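Local structure of probable acetyltransferases (3PZJ) at residues G109-V114 and A119-H124; T147-G152 and F198-G203; Y153-W158 and Q177-L182. The protein probably transfers acetyl groups as a member of the GNAT superfamily, perhaps to N-terminal serine or alanine of proteins. One frame throughout, in Å; residues are numbered along the deposited sequence. Where two conformers were deposited one is given.

Contact 1: G109-V114 and A119-H124. With EDO (1,2-ethanediol), chain D.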
ATOM      1  N   GLY A 109       9.591  -5.441  12.599  1.00 20.54           N
ATOM      2  CA  GLY A 109       9.155  -4.085  12.781  1.00 20.08           C
ATOM      3  C   GLY A 109       7.890  -3.697  12.068  1.00 20.63           C
ATOM      4  O   GLY A 109       7.113  -4.542  11.763  1.00 22.26           O
ATOM      5  N   TYR A 110       7.723  -2.408  11.825  1.00 20.70           N
ATOM      6  CA  TYR A 110       6.596  -1.868  11.123  1.00 20.73           C
ATOM      7  C   TYR A 110       7.069  -1.397   9.748  1.00 21.02           C
ATOM      8  O   TYR A 110       8.212  -0.901   9.562  1.00 21.62           O
ATOM      9  CB  TYR A 110       6.062  -0.683  11.899  1.00 21.27           C
ATOM     10  CG  TYR A 110       5.601  -0.955  13.336  1.00 19.81           C
ATOM     11  CD1 TYR A 110       4.566  -1.830  13.603  1.00 23.29           C
ATOM     12  CD2 TYR A 110       6.166  -0.265  14.420  1.00 23.84           C
ATOM     13  CE1 TYR A 110       4.088  -1.996  14.902  1.00 22.00           C
ATOM     14  CE2 TYR A 110       5.701  -0.467  15.737  1.00 22.81           C
ATOM     15  CZ  TYR A 110       4.683  -1.337  15.942  1.00 21.05           C
ATOM     16  OH  TYR A 110       4.215  -1.482  17.200  1.00 24.05           O
ATOM     17  N   ARG A 111       6.181  -1.512   8.766  1.00 21.44           N
ATOM     18  CA  ARG A 111       6.396  -0.825   7.526  1.00 21.31           C
ATOM     19  C   ARG A 111       5.093  -0.303   7.014  1.00 21.77           C
ATOM     20  O   ARG A 111       3.998  -0.568   7.568  1.00 20.65           O
ATOM     21  CB  ARG A 111       7.026  -1.733   6.488  1.00 22.66           C
ATOM     22  CG  ARG A 111       6.117  -2.957   6.182  1.00 20.57           C
ATOM     23  CD  ARG A 111       6.891  -4.035   5.313  1.00 30.80           C
ATOM     24  NE  ARG A 111       7.408  -3.438   4.104  1.00 36.02           N
ATOM     25  CZ  ARG A 111       6.750  -3.312   2.931  1.00 46.12           C
ATOM     26  NH1 ARG A 111       5.517  -3.782   2.753  1.00 47.06           N
ATOM     27  NH2 ARG A 111       7.335  -2.707   1.888  1.00 46.54           N
ATOM     28  N   GLN A 112       5.211   0.495   5.985  1.00 22.25           N
ATOM     29  CA  GLN A 112       4.032   1.156   5.388  1.00 23.04           C
ATOM     30  C   GLN A 112       3.180   1.851   6.500  1.00 22.02           C
ATOM     31  O   GLN A 112       1.979   1.713   6.500  1.00 22.17           O
ATOM     32  CB  GLN A 112       3.180   0.136   4.578  1.00 23.94           C
ATOM     33  CG  GLN A 112       3.904  -0.514   3.421  1.00 30.08           C
ATOM     34  CD  GLN A 112       4.229   0.480   2.359  1.00 38.23           C
ATOM     35  OE1 GLN A 112       5.387   0.911   2.202  1.00 44.81           O
ATOM     36  NE2 GLN A 112       3.240   0.869   1.638  1.00 35.68           N
HETATM   37  N   MSE A 113       3.821   2.537   7.446  1.00 21.34           N
HETATM   38  CA  MSE A 113       3.110   3.297   8.464  0.50 23.07           C
HETATM   39  C   MSE A 113       2.413   4.489   7.770  1.00 24.28           C
HETATM   40  O   MSE A 113       3.063   5.272   6.978  1.00 25.29           O
HETATM   41  CB  MSE A 113       4.078   3.800   9.531  0.50 25.41           C
HETATM   42  CG  MSE A 113       3.502   4.856  10.442  0.50 26.51           C
HETATM   43 SE   MSE A 113       4.840   5.375  11.707  0.50 37.41          SE
HETATM   44  CE  MSE A 113       5.353   3.632  12.470  0.50 27.20           C
ATOM     45  N   VAL A 114       1.124   4.617   8.001  1.00 21.74           N
ATOM     46  CA  VAL A 114       0.328   5.730   7.517  1.00 23.86           C
ATOM     47  C   VAL A 114      -0.366   6.325   8.714  1.00 24.25           C
ATOM     48  O   VAL A 114      -1.500   5.978   9.051  1.00 25.33           O
ATOM     49  CB  VAL A 114      -0.705   5.338   6.374  1.00 24.27           C
ATOM     50  CG1 VAL A 114      -1.304   6.606   5.734  1.00 25.17           C
ATOM     51  CG2 VAL A 114      -0.036   4.364   5.325  1.00 22.68           C
ATOM     52  N   ALA A 119      -3.120   3.231   9.827  1.00 21.56           N
ATOM     53  CA  ALA A 119      -2.868   1.942   9.215  1.00 22.08           C
ATOM     54  C   ALA A 119      -1.372   1.680   9.288  1.00 21.21           C
ATOM     55  O   ALA A 119      -0.542   2.571   8.972  1.00 20.48           O
ATOM     56  CB  ALA A 119      -3.359   1.898   7.710  1.00 22.66           C
ATOM     57  N   ILE A 120      -1.021   0.404   9.561  1.00 20.78           N
ATOM     58  CA  ILE A 120       0.382  -0.013   9.680  1.00 19.88           C
ATOM     59  C   ILE A 120       0.486  -1.488   9.277  1.00 19.99           C
ATOM     60  O   ILE A 120      -0.552  -2.170   9.247  1.00 21.12           O
ATOM     61  CB  ILE A 120       0.898   0.231  11.124  1.00 20.76           C
ATOM     62  CG1 ILE A 120       2.413   0.247  11.180  1.00 23.98           C
ATOM     63  CG2 ILE A 120       0.188  -0.669  12.165  1.00 20.29           C
ATOM     64  CD1 ILE A 120       2.990   1.100  12.457  1.00 21.07           C
ATOM     65  N   GLU A 121       1.721  -1.951   9.015  1.00 20.42           N
ATOM     66  CA  GLU A 121       1.977  -3.333   8.638  1.00 21.95           C
ATOM     67  C   GLU A 121       3.094  -3.861   9.538  1.00 22.68           C
ATOM     68  O   GLU A 121       4.074  -3.129   9.706  1.00 20.99           O
ATOM     69  CB  GLU A 121       2.379  -3.357   7.209  1.00 23.12           C
ATOM     70  CG  GLU A 121       2.701  -4.756   6.657  1.00 23.89           C
ATOM     71  CD  GLU A 121       3.180  -4.715   5.211  1.00 25.53           C
ATOM     72  OE1 GLU A 121       2.895  -3.783   4.442  1.00 28.75           O
ATOM     73  OE2 GLU A 121       3.942  -5.625   4.882  1.00 27.05           O
ATOM     74  N   ILE A 122       2.910  -5.023  10.205  1.00 20.21           N
ATOM     75  CA  ILE A 122       4.013  -5.708  10.875  1.00 21.49           C
ATOM     76  C   ILE A 122       4.701  -6.539   9.802  1.00 21.96           C
ATOM     77  O   ILE A 122       4.056  -7.314   9.136  1.00 22.28           O
ATOM     78  CB  ILE A 122       3.521  -6.559  12.060  1.00 24.30           C
ATOM     79  CG1 ILE A 122       3.195  -5.626  13.222  1.00 25.95           C
ATOM     80  CG2 ILE A 122       4.546  -7.546  12.541  1.00 25.08           C
ATOM     81  CD1 ILE A 122       2.302  -6.199  14.284  1.00 29.14           C
ATOM     82  N   GLY A 123       5.985  -6.310   9.624  1.00 21.36           N
ATOM     83  CA  GLY A 123       6.781  -7.022   8.684  1.00 23.32           C
ATOM     84  C   GLY A 123       8.230  -7.108   9.033  1.00 21.08           C
ATOM     85  O   GLY A 123       8.597  -6.900  10.183  1.00 23.02           O
ATOM     86  N   HIS A 124       8.996  -7.513   8.037  1.00 21.21           N
ATOM     87  CA  HIS A 124      10.368  -7.835   8.153  1.00 21.19           C
ATOM     88  C   HIS A 124      10.590  -8.774   9.321  1.00 23.05           C
ATOM     89  O   HIS A 124      11.575  -8.658  10.075  1.00 21.87           O
ATOM     90  CB  HIS A 124      11.180  -6.526   8.325  1.00 21.02           C
ATOM     91  CG  HIS A 124      11.267  -5.711   7.087  1.00 23.81           C
ATOM     92  ND1 HIS A 124      10.759  -4.441   7.031  1.00 24.04           N
ATOM     93  CD2 HIS A 124      11.811  -5.953   5.867  1.00 24.12           C
ATOM     94  CE1 HIS A 124      10.933  -3.952   5.810  1.00 29.90           C
ATOM     95  NE2 HIS A 124      11.556  -4.850   5.075  1.00 27.40           N
TER
HETATM   96  C1  EDO D 207       9.375  -8.374   4.794  1.00 46.39           C
HETATM   97  O1  EDO D 207      10.031  -9.525   5.265  1.00 45.19           O
HETATM   98  C2  EDO D 207       7.902  -8.504   5.089  1.00 45.51           C
HETATM   99  O2  EDO D 207       7.471  -7.215   5.429  1.00 48.44           O
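Gly-109 and Gly-123, Arg-111 and Glu-121, and Val-114 and Ala-119 are the hydrogen-bonded pairs of an antiparallel beta hairpin, interrupted by a beta bulge that shifts the register by one residue between Arg-111 and Val-114. Near its open end Gly-109 N reaches Gly-123 O at 3.0 Å, and near the turn Val-114 N donates to Ala-119 O at 2.8 Å; between them the bond from Glu-121 N to Arg-111 O is weak. The hairpin shows how the two faces of one sheet can be given different chemistry. On the face of Tyr-110 and Ile-122 the contact is apolar. The methyl CD1 of Ile-120 lies over one face of the Tyr-110 ring as a CH-pi contact, 3.8 Å from the centroid, and CG1 of Ile-122 approaches the same ring obliquely. With CG1 of Ile-120 anti to the backbone N (chi1 -161°), CD1 is carried over the ring. Helix 135-150 packs against this face, and Tyr-110 OH is hydrogen-bonded to Leu-144 O. The other face carries the charged pair Arg-111 and Glu-121, which run side by side in the same direction, their flat groups 75° apart. Arg-111 NH1 forms two weak bonds in this salt bridge, a bent one to Glu-121 OE1 at 3.1 Å and a nearly straight but long one to Glu-121 OE2 at 3.2 Å. Beyond them a 1,2-ethanediol molecule, probably from the crystallisation liquor, accepts a hydrogen bond from His-124 N through O2 at 3.0 Å and is also hydrogen-bonded to Tyr-69 OH. Its O2 lies over one face of the His-124 ring. One nitrogen shared between both oxygens of Glu-121 is consistent with a mainly electrostatic pairing, while the backbone ladder sets the register.

Contact 2: T147-G152 and F198-G203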
ATOM      1  N   THR A 147       1.615  -2.314  20.926  1.00 23.81           N
ATOM      2  CA  THR A 147       2.176  -1.011  20.782  1.00 25.44           C
ATOM      3  C   THR A 147       1.468  -0.188  19.718  1.00 24.28           C
ATOM      4  O   THR A 147       1.243   1.022  19.893  1.00 24.85           O
ATOM      5  CB  THR A 147       3.707  -1.069  20.519  1.00 24.78           C
ATOM      6  OG1 THR A 147       4.403  -1.689  21.640  1.00 25.37           O
ATOM      7  CG2 THR A 147       4.243   0.317  20.319  1.00 28.31           C
ATOM      8  N   ALA A 148       1.153  -0.822  18.598  1.00 24.92           N
ATOM      9  CA  ALA A 148       0.484  -0.130  17.516  1.00 24.52           C
ATOM     10  C   ALA A 148      -0.917   0.326  17.947  1.00 25.99           C
ATOM     11  O   ALA A 148      -1.335   1.513  17.671  1.00 26.93           O
ATOM     12  CB  ALA A 148       0.415  -1.045  16.235  1.00 24.34           C
ATOM     13  N   PHE A 149      -1.661  -0.556  18.581  1.00 23.18           N
ATOM     14  CA  PHE A 149      -3.005  -0.171  19.004  1.00 25.80           C
ATOM     15  C   PHE A 149      -2.955   0.914  20.104  1.00 27.16           C
ATOM     16  O   PHE A 149      -3.773   1.854  20.102  1.00 28.05           O
ATOM     17  CB  PHE A 149      -3.835  -1.422  19.381  1.00 23.91           C
ATOM     18  CG  PHE A 149      -4.078  -2.329  18.181  1.00 24.58           C
ATOM     19  CD1 PHE A 149      -4.788  -1.846  17.088  1.00 22.01           C
ATOM     20  CD2 PHE A 149      -3.596  -3.625  18.114  1.00 25.00           C
ATOM     21  CE1 PHE A 149      -5.033  -2.604  15.975  1.00 21.89           C
ATOM     22  CE2 PHE A 149      -3.827  -4.409  16.963  1.00 23.85           C
ATOM     23  CZ  PHE A 149      -4.510  -3.926  15.899  1.00 25.53           C
ATOM     24  N   GLU A 150      -1.973   0.831  21.009  1.00 29.32           N
ATOM     25  CA  GLU A 150      -1.797   1.890  22.041  1.00 30.05           C
ATOM     26  C   GLU A 150      -1.413   3.213  21.385  1.00 31.24           C
ATOM     27  O   GLU A 150      -1.630   4.294  21.934  1.00 30.57           O
ATOM     28  CB  GLU A 150      -0.758   1.481  23.120  1.00 32.28           C
ATOM     29  CG  GLU A 150      -1.375   0.418  24.047  1.00 37.46           C
ATOM     30  CD  GLU A 150      -0.487  -0.067  25.206  1.00 42.55           C
ATOM     31  OE1 GLU A 150       0.730   0.262  25.258  1.00 43.13           O
ATOM     32  OE2 GLU A 150      -1.059  -0.834  26.010  1.00 41.19           O
ATOM     33  N   LEU A 151      -0.850   3.156  20.188  1.00 30.89           N
ATOM     34  CA  LEU A 151      -0.423   4.379  19.485  1.00 30.90           C
ATOM     35  C   LEU A 151      -1.538   4.933  18.638  1.00 29.82           C
ATOM     36  O   LEU A 151      -1.340   5.966  17.960  1.00 29.85           O
ATOM     37  CB  LEU A 151       0.805   4.125  18.578  1.00 30.70           C
ATOM     38  CG  LEU A 151       2.214   4.271  19.233  1.00 33.97           C
ATOM     39  CD1 LEU A 151       2.218   3.839  20.710  1.00 43.48           C
ATOM     40  CD2 LEU A 151       3.285   3.565  18.390  1.00 35.51           C
ATOM     41  N   GLY A 152      -2.690   4.279  18.693  1.00 27.25           N
ATOM     42  CA  GLY A 152      -3.857   4.736  17.985  1.00 26.94           C
ATOM     43  C   GLY A 152      -4.083   4.220  16.587  1.00 25.91           C
ATOM     44  O   GLY A 152      -4.959   4.735  15.849  1.00 24.13           O
ATOM     45  N   PHE A 198      -3.481 -10.149   5.418  1.00 19.07           N
ATOM     46  CA  PHE A 198      -4.167 -10.422   6.629  1.00 18.98           C
ATOM     47  C   PHE A 198      -4.245  -9.122   7.451  1.00 20.58           C
ATOM     48  O   PHE A 198      -3.394  -8.288   7.301  1.00 21.90           O
ATOM     49  CB  PHE A 198      -3.414 -11.418   7.483  1.00 20.56           C
ATOM     50  CG  PHE A 198      -3.161 -12.745   6.835  1.00 20.75           C
ATOM     51  CD1 PHE A 198      -3.987 -13.839   7.108  1.00 24.05           C
ATOM     52  CD2 PHE A 198      -2.043 -12.950   6.037  1.00 22.06           C
ATOM     53  CE1 PHE A 198      -3.723 -15.087   6.529  1.00 25.86           C
ATOM     54  CE2 PHE A 198      -1.796 -14.178   5.476  1.00 21.77           C
ATOM     55  CZ  PHE A 198      -2.662 -15.234   5.685  1.00 22.68           C
ATOM     56  N   SER A 199      -5.189  -9.011   8.380  1.00 19.81           N
ATOM     57  CA  SER A 199      -5.279  -7.843   9.222  1.00 20.16           C
ATOM     58  C   SER A 199      -5.884  -8.101  10.561  1.00 21.62           C
ATOM     59  O   SER A 199      -6.637  -9.062  10.750  1.00 22.05           O
ATOM     60  CB  SER A 199      -6.065  -6.712   8.539  1.00 20.78           C
ATOM     61  OG  SER A 199      -7.455  -6.979   8.582  1.00 21.58           O
HETATM   62  N   MSE A 200      -5.552  -7.212  11.495  1.00 21.51           N
HETATM   63  CA  MSE A 200      -6.117  -7.189  12.836  1.00 20.33           C
HETATM   64  C   MSE A 200      -6.563  -5.763  13.155  1.00 21.42           C
HETATM   65  O   MSE A 200      -5.759  -4.832  13.156  1.00 21.64           O
HETATM   66  CB  MSE A 200      -5.089  -7.667  13.862  1.00 22.77           C
HETATM   67  CG  MSE A 200      -5.142  -6.920  15.186  1.00 26.16           C
HETATM   68 SE   MSE A 200      -5.076  -8.116  16.726  0.80 35.66          SE
HETATM   69  CE  MSE A 200      -6.556  -9.295  16.257  1.00 18.68           C
ATOM     70  N   LEU A 201      -7.856  -5.607  13.417  1.00 22.52           N
ATOM     71  CA  LEU A 201      -8.467  -4.338  13.615  1.00 22.01           C
ATOM     72  C   LEU A 201      -8.424  -3.997  15.082  1.00 22.14           C
ATOM     73  O   LEU A 201      -8.318  -4.890  15.951  1.00 22.82           O
ATOM     74  CB  LEU A 201      -9.906  -4.398  13.173  1.00 22.98           C
ATOM     75  CG  LEU A 201     -10.236  -4.772  11.737  1.00 21.05           C
ATOM     76  CD1 LEU A 201     -11.681  -4.451  11.430  1.00 27.70           C
ATOM     77  CD2 LEU A 201      -9.313  -3.972  10.764  1.00 19.36           C
ATOM     78  N   ASP A 202      -8.572  -2.710  15.378  1.00 23.67           N
ATOM     79  CA  ASP A 202      -8.538  -2.267  16.748  1.00 25.97           C
ATOM     80  C   ASP A 202      -9.620  -2.960  17.587  1.00 28.50           C
ATOM     81  O   ASP A 202      -9.383  -3.302  18.729  1.00 28.74           O
ATOM     82  CB  ASP A 202      -8.565  -0.732  16.895  1.00 25.79           C
ATOM     83  CG  ASP A 202      -9.704  -0.012  16.181  1.00 28.31           C
ATOM     84  OD1 ASP A 202     -10.502  -0.631  15.492  1.00 27.28           O
ATOM     85  OD2 ASP A 202      -9.771   1.253  16.318  1.00 32.28           O
ATOM     86  N   GLY A 203     -10.809  -3.111  17.054  1.00 29.17           N
ATOM     87  CA  GLY A 203     -11.861  -3.767  17.807  1.00 31.33           C
ATOM     88  C   GLY A 203     -11.628  -5.235  18.037  1.00 31.59           C
ATOM     89  O   GLY A 203     -12.131  -5.776  19.027  1.00 31.78           O
TER
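Phe-149, with CG anti to its own carbonyl carbon (chi1 -65°), carries its ring from the last turn of helix 135-150 toward Met-200, a selenomethionine whose side chain crosses that of Phe-149 at about a right angle. The result is a Met-aromatic contact where helix 135-150 packs on the mixed sheet of the GNAT fold, next to the end of strand 191-201. SE of Met-200 stands 5.1 Å from the centroid of the Phe-149 ring and 64° off its normal, an oblique approach. The carbonyl O of Met-200 lies at the ring edge, in its plane. The backbone O of Phe-149 is engaged within its own helix end, where it accepts from Gly-152 N in a Schellman motif. Trp-205, on helix 202-206, stacks with the Phe-149 ring, and Cys-156 of strand 155-161 also touches it. One aromatic side chain thus joins a helix end, a strand end and the C-terminal helix. At the start of that last helix sits Asp-202; its carboxylate, with its plane 30° from that of the ring, has its strongest polar partner in Gln-184 of the second subunit. The ring leans on the backbone of this same residue, with Phe-149 CE1 3.6 Å from Asp-202 N.

Contact 3: Y153-W158 and Q177-L182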
ATOM      1  N   TYR A 153      -3.335   3.174  16.226  1.00 24.46           N
ATOM      2  CA  TYR A 153      -3.573   2.469  14.908  1.00 24.90           C
ATOM      3  C   TYR A 153      -4.903   1.741  14.957  1.00 23.91           C
ATOM      4  O   TYR A 153      -5.317   1.163  16.021  1.00 25.88           O
ATOM      5  CB  TYR A 153      -2.354   1.589  14.447  1.00 25.04           C
ATOM      6  CG  TYR A 153      -1.213   2.452  14.008  1.00 23.42           C
ATOM      7  CD1 TYR A 153      -1.120   2.911  12.686  1.00 20.82           C
ATOM      8  CD2 TYR A 153      -0.309   2.934  14.938  1.00 27.67           C
ATOM      9  CE1 TYR A 153      -0.073   3.752  12.293  1.00 23.29           C
ATOM     10  CE2 TYR A 153       0.705   3.833  14.601  1.00 25.76           C
ATOM     11  CZ  TYR A 153       0.771   4.281  13.284  1.00 27.62           C
ATOM     12  OH  TYR A 153       1.778   5.087  12.981  1.00 29.06           O
ATOM     13  N   ARG A 154      -5.604   1.779  13.839  1.00 21.92           N
ATOM     14  CA  ARG A 154      -6.915   1.103  13.642  1.00 22.53           C
ATOM     15  C   ARG A 154      -6.814  -0.240  12.926  1.00 21.18           C
ATOM     16  O   ARG A 154      -7.682  -1.074  13.062  1.00 21.64           O
ATOM     17  CB  ARG A 154      -7.836   2.006  12.792  1.00 23.34           C
ATOM     18  CG  ARG A 154      -8.208   3.269  13.458  1.00 26.91           C
ATOM     19  CD  ARG A 154      -9.153   4.099  12.632  1.00 24.46           C
ATOM     20  NE  ARG A 154     -10.431   3.511  12.633  1.00 24.93           N
ATOM     21  CZ  ARG A 154     -11.147   3.173  11.576  1.00 24.97           C
ATOM     22  NH1 ARG A 154     -10.681   3.271  10.365  1.00 26.02           N
ATOM     23  NH2 ARG A 154     -12.353   2.627  11.779  1.00 28.16           N
ATOM     24  N   ARG A 155      -5.747  -0.450  12.180  1.00 19.86           N
ATOM     25  CA  ARG A 155      -5.589  -1.600  11.324  1.00 21.46           C
ATOM     26  C   ARG A 155      -4.080  -1.980  11.320  1.00 21.66           C
ATOM     27  O   ARG A 155      -3.241  -1.105  11.041  1.00 22.51           O
ATOM     28  CB  ARG A 155      -5.995  -1.182   9.897  1.00 21.25           C
ATOM     29  CG  ARG A 155      -5.744  -2.250   8.818  1.00 20.51           C
ATOM     30  CD  ARG A 155      -5.868  -1.690   7.404  1.00 22.97           C
ATOM     31  NE  ARG A 155      -5.466  -2.645   6.390  1.00 21.68           N
ATOM     32  CZ  ARG A 155      -6.101  -3.820   6.119  1.00 18.57           C
ATOM     33  NH1 ARG A 155      -7.248  -4.167   6.668  1.00 20.07           N
ATOM     34  NH2 ARG A 155      -5.562  -4.654   5.273  1.00 22.37           N
ATOM     35  N   CYS A 156      -3.754  -3.233  11.599  1.00 21.27           N
ATOM     36  CA  CYS A 156      -2.439  -3.777  11.601  0.50 21.75           C
ATOM     37  C   CYS A 156      -2.323  -4.878  10.503  1.00 22.45           C
ATOM     38  O   CYS A 156      -3.125  -5.746  10.705  1.00 22.83           O
ATOM     39  CB  CYS A 156      -1.963  -4.300  12.960  0.50 23.04           C
ATOM     40  SG  CYS A 156      -1.554  -3.016  14.159  0.50 25.69           S
ATOM     41  N   GLU A 157      -1.567  -4.792   9.429  1.00 20.67           N
ATOM     42  CA  GLU A 157      -1.548  -5.815   8.420  1.00 21.96           C
ATOM     43  C   GLU A 157      -0.437  -6.797   8.701  1.00 23.09           C
ATOM     44  O   GLU A 157       0.513  -6.484   9.364  1.00 21.44           O
ATOM     45  CB  GLU A 157      -1.287  -5.228   7.045  1.00 22.18           C
ATOM     46  CG  GLU A 157      -2.413  -4.603   6.465  1.00 25.66           C
ATOM     47  CD  GLU A 157      -2.168  -4.105   5.068  1.00 25.11           C
ATOM     48  OE1 GLU A 157      -3.115  -3.634   4.511  1.00 30.20           O
ATOM     49  OE2 GLU A 157      -1.074  -4.182   4.565  1.00 25.96           O
ATOM     50  N   TRP A 158      -0.589  -7.976   8.137  1.00 21.97           N
ATOM     51  CA  TRP A 158       0.446  -8.955   7.985  1.00 21.98           C
ATOM     52  C   TRP A 158       0.336  -9.418   6.548  1.00 20.08           C
ATOM     53  O   TRP A 158      -0.712  -9.768   6.110  1.00 20.76           O
ATOM     54  CB  TRP A 158       0.269 -10.114   8.954  1.00 22.61           C
ATOM     55  CG  TRP A 158       1.298 -11.217   8.911  1.00 22.49           C
ATOM     56  CD1 TRP A 158       1.518 -12.096   7.910  1.00 23.82           C
ATOM     57  CD2 TRP A 158       2.205 -11.569   9.944  1.00 23.88           C
ATOM     58  NE1 TRP A 158       2.507 -12.961   8.243  1.00 25.05           N
ATOM     59  CE2 TRP A 158       2.948 -12.661   9.494  1.00 23.80           C
ATOM     60  CE3 TRP A 158       2.459 -11.073  11.212  1.00 26.74           C
ATOM     61  CZ2 TRP A 158       3.917 -13.255  10.267  1.00 29.68           C
ATOM     62  CZ3 TRP A 158       3.427 -11.659  11.955  1.00 26.17           C
ATOM     63  CH2 TRP A 158       4.137 -12.739  11.490  1.00 29.62           C
ATOM     64  N   GLN A 177      -6.912 -11.831  10.523  1.00 25.97           N
ATOM     65  CA  GLN A 177      -7.905 -12.404   9.653  1.00 25.22           C
ATOM     66  C   GLN A 177      -7.443 -12.314   8.223  1.00 24.26           C
ATOM     67  O   GLN A 177      -6.940 -11.245   7.804  1.00 21.58           O
ATOM     68  CB  GLN A 177      -9.191 -11.584   9.769  1.00 27.39           C
ATOM     69  CG  GLN A 177      -9.807 -11.489  11.162  1.00 33.29           C
ATOM     70  CD  GLN A 177      -9.979 -12.869  11.783  1.00 39.30           C
ATOM     71  OE1 GLN A 177      -9.383 -13.190  12.837  1.00 38.92           O
ATOM     72  NE2 GLN A 177     -10.745 -13.710  11.101  1.00 32.73           N
ATOM     73  N   PHE A 178      -7.738 -13.346   7.440  1.00 22.55           N
ATOM     74  CA  PHE A 178      -7.387 -13.336   6.017  1.00 23.08           C
ATOM     75  C   PHE A 178      -8.326 -12.461   5.272  1.00 23.77           C
ATOM     76  O   PHE A 178      -9.554 -12.607   5.447  1.00 21.85           O
ATOM     77  CB  PHE A 178      -7.445 -14.778   5.434  1.00 23.65           C
ATOM     78  CG  PHE A 178      -7.148 -14.842   3.994  1.00 23.51           C
ATOM     79  CD1 PHE A 178      -5.926 -14.457   3.516  1.00 21.72           C
ATOM     80  CD2 PHE A 178      -8.141 -15.193   3.093  1.00 21.91           C
ATOM     81  CE1 PHE A 178      -5.668 -14.475   2.079  1.00 22.76           C
ATOM     82  CE2 PHE A 178      -7.901 -15.212   1.690  1.00 23.47           C
ATOM     83  CZ  PHE A 178      -6.643 -14.859   1.210  1.00 25.04           C
ATOM     84  N   GLU A 179      -7.793 -11.532   4.445  1.00 20.93           N
ATOM     85  CA  GLU A 179      -8.632 -10.638   3.685  1.00 21.52           C
ATOM     86  C   GLU A 179      -8.675 -10.975   2.175  1.00 22.58           C
ATOM     87  O   GLU A 179      -9.705 -10.816   1.531  1.00 23.59           O
ATOM     88  CB  GLU A 179      -8.186  -9.172   3.866  1.00 20.78           C
ATOM     89  CG  GLU A 179      -8.551  -8.634   5.229  1.00 19.25           C
ATOM     90  CD  GLU A 179      -8.166  -7.207   5.429  1.00 22.06           C
ATOM     91  OE1 GLU A 179      -7.177  -6.731   4.834  1.00 22.60           O
ATOM     92  OE2 GLU A 179      -8.794  -6.587   6.304  1.00 24.36           O
ATOM     93  N   GLY A 180      -7.566 -11.371   1.622  1.00 23.07           N
ATOM     94  CA  GLY A 180      -7.514 -11.765   0.236  1.00 23.12           C
ATOM     95  C   GLY A 180      -6.084 -11.822  -0.256  1.00 22.39           C
ATOM     96  O   GLY A 180      -5.144 -11.601   0.537  1.00 24.37           O
ATOM     97  N   THR A 181      -5.941 -12.132  -1.534  1.00 21.08           N
ATOM     98  CA  THR A 181      -4.686 -12.306  -2.180  1.00 20.91           C
ATOM     99  C   THR A 181      -4.548 -11.393  -3.392  1.00 21.33           C
ATOM    100  O   THR A 181      -5.356 -11.379  -4.258  1.00 22.54           O
ATOM    101  CB  THR A 181      -4.497 -13.749  -2.651  1.00 22.74           C
ATOM    102  OG1 THR A 181      -4.623 -14.654  -1.565  1.00 21.65           O
ATOM    103  CG2 THR A 181      -3.150 -13.915  -3.325  1.00 25.22           C
ATOM    104  N   LEU A 182      -3.471 -10.632  -3.368  1.00 21.09           N
ATOM    105  CA  LEU A 182      -3.083  -9.730  -4.417  0.50 21.13           C
ATOM    106  C   LEU A 182      -2.261 -10.527  -5.453  1.00 21.24           C
ATOM    107  O   LEU A 182      -1.064 -10.825  -5.249  1.00 22.28           O
ATOM    108  CB  LEU A 182      -2.299  -8.563  -3.842  0.50 20.93           C
ATOM    109  CG  LEU A 182      -3.033  -7.358  -3.276  0.50 23.08           C
ATOM    110  CD1 LEU A 182      -4.432  -7.682  -2.752  0.50 27.73           C
ATOM    111  CD2 LEU A 182      -2.146  -6.577  -2.272  0.50 24.25           C
TER
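The Arg-155 guanidinium is used by its edges: OE1 of Glu-157 and the carboxylate carbon CD of Glu-179 both lie in its plane. Glu-179 comes from the opposite direction and meets Arg-155 end-on, the two planes only 11° apart. Arg-155 NH2 donates to Glu-179 OE1 at 2.7 Å and Arg-155 NH1 to Glu-179 OE2 at 2.9 Å, each oxygen using its syn lone pair. An extended Arg-155 chain, CG anti to the backbone N (chi1 174°), spans the distance between two strands that have strand 191-201 between them. Glu-157 takes the side-on edge: its OE1 accepts from Arg-155 NE at 3.2 Å and from Arg-155 NH2 at 2.8 Å on its anti side, the donors tilted out of the carboxylate plane toward opposite faces. The carboxylates are gripped further, Glu-157 OE2 by Arg-159, and Glu-179 OE2 by Ser-199 and by Arg-183 of the second subunit; the backbone O of that Arg-183 also accepts from Arg-155 NH1. Bonds along two edges fix the rotation of the guanidinium. The two carboxylates would probably favour the charged form of Arg-155, with Arg-159 and the neighbouring Arg-183 helping to offset the excess negative charge at this dimer interface.

Overall arrangement
All three contacts reach one mixed sheet, and their centres lie about 11 Å from one another. Strand 119-127 of contact 1 pairs with strand 155-161 of contact 3: Ile-120 O and Glu-157 N are 2.8 Å apart, and Ile-122 N and Glu-157 O 2.9 Å. Contact 2 meets contact 1 where Ala-148 CB packs 4.1 Å from Ile-120 CG2, and joins contact 3 through the neighbouring strands 191-201 and 177-188, with Ser-199 O 2.8 Å from Gln-177 N. Along the chain contact 3 is nested within the loop that contact 2 closes, and both touch the second subunit. The bound sodium ion, coordinated by Val-86, Gln-88 and Thr-91, lies about 8 Å from the Met-113 side chain of contact 1.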